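Local coordinates for telomere length regulator taz1 (Schizosaccharomyces pombe, PDB 4ZMI), which binds double-stranded telomeric DNA and regulates telomere length and function in fission yeast, the helical domain being the part described here, at residues F73-F78 with S100-T105. Residues are numbered along the deposited sequence; the frame is centred on the assembly and turned at random.
Sequences FRTIFF and SIQFFT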
loop_
_atom_site.group_PDB
_atom_site.type_symbol
_atom_site.label_atom_id
_atom_site.label_comp_id
_atom_site.label_asym_id
_atom_site.label_seq_id
_atom_site.Cartn_x
_atom_site.Cartn_y
_atom_site.Cartn_z
ATOM N N PHE A 73 -1.907 5.543 -9.309
ATOM C CA PHE A 73 -1.716 5.635 -7.854
ATOM C C PHE A 73 -0.816 4.524 -7.322
ATOM O O PHE A 73 -0.879 4.156 -6.150
ATOM C CB PHE A 73 -3.068 5.756 -7.123
ATOM C CG PHE A 73 -3.737 7.050 -7.401
ATOM C CD1 PHE A 73 -4.535 7.203 -8.525
ATOM C CD2 PHE A 73 -3.494 8.143 -6.613
ATOM C CE1 PHE A 73 -5.099 8.416 -8.826
ATOM C CE2 PHE A 73 -4.070 9.360 -6.905
ATOM C CZ PHE A 73 -4.875 9.497 -8.010
ATOM N N ARG A 74 -0.028 3.965 -8.242
ATOM C CA ARG A 74 1.183 3.204 -7.926
ATOM C C ARG A 74 0.951 1.755 -7.572
ATOM O O ARG A 74 1.910 0.994 -7.410
ATOM C CB ARG A 74 1.975 3.885 -6.804
ATOM C CG ARG A 74 2.363 5.306 -7.137
ATOM C CD ARG A 74 2.476 6.192 -5.896
ATOM N NE ARG A 74 3.842 6.658 -5.760
ATOM C CZ ARG A 74 4.716 6.119 -4.926
ATOM N NH1 ARG A 74 4.323 5.127 -4.141
ATOM N NH2 ARG A 74 5.960 6.579 -4.866
ATOM N N THR A 75 -0.311 1.372 -7.440
ATOM C CA THR A 75 -0.618 0.028 -6.986
ATOM C C THR A 75 -2.069 -0.290 -7.352
ATOM O O THR A 75 -2.738 0.486 -8.034
ATOM C CB THR A 75 -0.431 -0.075 -5.462
ATOM O OG1 THR A 75 -0.681 -1.413 -5.033
ATOM C CG2 THR A 75 -1.425 0.824 -4.790
ATOM N N ILE A 76 -2.537 -1.437 -6.892
ATOM C CA ILE A 76 -3.844 -1.947 -7.252
ATOM C C ILE A 76 -4.861 -1.632 -6.176
ATOM O O ILE A 76 -4.578 -1.784 -4.991
ATOM C CB ILE A 76 -3.799 -3.465 -7.352
ATOM C CG1 ILE A 76 -2.803 -3.900 -8.426
ATOM C CG2 ILE A 76 -5.197 -4.009 -7.603
ATOM C CD1 ILE A 76 -3.160 -3.412 -9.807
ATOM N N PHE A 77 -6.059 -1.228 -6.581
ATOM C CA PHE A 77 -7.092 -0.886 -5.623
ATOM C C PHE A 77 -8.280 -1.804 -5.660
ATOM O O PHE A 77 -9.143 -1.700 -6.544
ATOM C CB PHE A 77 -7.502 0.562 -5.812
ATOM C CG PHE A 77 -6.431 1.505 -5.415
ATOM C CD1 PHE A 77 -5.451 1.869 -6.314
ATOM C CD2 PHE A 77 -6.350 1.959 -4.101
ATOM C CE1 PHE A 77 -4.438 2.726 -5.940
ATOM C CE2 PHE A 77 -5.351 2.813 -3.702
ATOM C CZ PHE A 77 -4.371 3.201 -4.622
ATOM N N PHE A 78 -8.331 -2.690 -4.672
ATOM C CA PHE A 78 -9.392 -3.674 -4.602
ATOM C C PHE A 78 -10.742 -3.036 -4.321
ATOM O O PHE A 78 -11.775 -3.510 -4.809
ATOM C CB PHE A 78 -9.044 -4.788 -3.615
ATOM C CG PHE A 78 -7.916 -5.666 -4.088
ATOM C CD1 PHE A 78 -6.633 -5.476 -3.624
ATOM C CD2 PHE A 78 -8.142 -6.655 -5.032
ATOM C CE1 PHE A 78 -5.594 -6.263 -4.076
ATOM C CE2 PHE A 78 -7.112 -7.445 -5.481
ATOM C CZ PHE A 78 -5.836 -7.254 -5.005
ATOM N N SER A 100 -0.357 -10.507 -5.461
ATOM C CA SER A 100 1.086 -10.596 -5.618
ATOM C C SER A 100 1.673 -9.285 -6.129
ATOM O O SER A 100 2.653 -8.792 -5.578
ATOM C CB SER A 100 1.477 -11.747 -6.549
ATOM O OG SER A 100 1.149 -13.004 -5.977
ATOM N N ILE A 101 1.080 -8.723 -7.176
ATOM C CA ILE A 101 1.567 -7.462 -7.741
ATOM C C ILE A 101 1.544 -6.346 -6.679
ATOM O O ILE A 101 2.496 -5.569 -6.533
ATOM C CB ILE A 101 0.710 -7.032 -8.959
ATOM C CG1 ILE A 101 0.764 -8.097 -10.053
ATOM C CG2 ILE A 101 1.182 -5.701 -9.512
ATOM C CD1 ILE A 101 -0.559 -8.300 -10.750
ATOM N N GLN A 102 0.457 -6.276 -5.930
ATOM C CA GLN A 102 0.327 -5.255 -4.902
ATOM C C GLN A 102 1.410 -5.419 -3.807
ATOM O O GLN A 102 1.990 -4.434 -3.343
ATOM C CB GLN A 102 -1.080 -5.309 -4.320
ATOM C CG GLN A 102 -1.358 -4.332 -3.209
ATOM C CD GLN A 102 -2.664 -4.630 -2.512
ATOM O OE1 GLN A 102 -2.787 -5.638 -1.821
ATOM N NE2 GLN A 102 -3.657 -3.766 -2.707
ATOM N N PHE A 103 1.679 -6.669 -3.428
ATOM C CA PHE A 103 2.734 -7.014 -2.461
ATOM C C PHE A 103 4.038 -6.371 -2.888
ATOM O O PHE A 103 4.674 -5.640 -2.119
ATOM C CB PHE A 103 2.929 -8.532 -2.420
ATOM C CG PHE A 103 3.465 -9.054 -1.121
ATOM C CD1 PHE A 103 2.700 -9.909 -0.344
ATOM C CD2 PHE A 103 4.733 -8.706 -0.684
ATOM C CE1 PHE A 103 3.183 -10.395 0.857
ATOM C CE2 PHE A 103 5.221 -9.187 0.516
ATOM C CZ PHE A 103 4.443 -10.034 1.290
ATOM N N PHE A 104 4.422 -6.636 -4.133
ATOM C CA PHE A 104 5.634 -6.056 -4.697
ATOM C C PHE A 104 5.625 -4.544 -4.583
ATOM O O PHE A 104 6.617 -3.948 -4.186
ATOM C CB PHE A 104 5.831 -6.459 -6.163
ATOM C CG PHE A 104 6.938 -5.705 -6.844
ATOM C CD1 PHE A 104 8.254 -6.090 -6.677
ATOM C CD2 PHE A 104 6.668 -4.592 -7.610
ATOM C CE1 PHE A 104 9.275 -5.394 -7.284
ATOM C CE2 PHE A 104 7.685 -3.887 -8.208
ATOM C CZ PHE A 104 8.984 -4.289 -8.054
ATOM N N THR A 105 4.500 -3.927 -4.935
ATOM C CA THR A 105 4.424 -2.474 -4.911
ATOM C C THR A 105 4.507 -1.965 -3.472
ATOM O O THR A 105 5.060 -0.902 -3.220
ATOM C CB THR A 105 3.179 -1.941 -5.640
ATOM O OG1 THR A 105 1.989 -2.466 -5.038
ATOM C CG2 THR A 105 3.224 -2.361 -7.105
#
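T75 OG1 donates a hydrogen bond to T105 OG1, 2.9 Å away, and T105 OG1 in turn donates to Q102 O, 2.6 Å from it, one turn back on helix 95-107. T105 holds OG1 between its backbone N and carbonyl carbon (chi1 59°), which turns the hydroxyl back over that turn, while T105 CG2 packs 3.6 Å from R74 O. A valine in place of T105 would probably leave the T75 hydroxyl without its acceptor. Q102, extended with CG anti to the backbone N (chi1 178°), runs past T75, its CG 3.5 Å from T75 OG1. Q102 NE2 then donates to I76 O across 3.2 Å, bent at the hydrogen (139°). The same amide meets the edge of the F78 ring, F78 CE1 lying 3.4 Å from Q102 NE2, with the two planes nearly perpendicular. I76 CG2 lies over one face of that ring, toward its rim. Outside the two segments, T75 touches T119 and S122 of helix 118-130, and F78 N is hydrogen-bonded to D126 OD2 of the same helix; F228 of helix 214-229 packs on Q102. The buried contact joins one side-chain-to-side-chain and one side-chain-to-backbone hydrogen bond, which tie the loop between helices 52-68 and 78-83 to helix 95-107 within the all-helical domain of Taz1, which belongs by sequence to the TRF family.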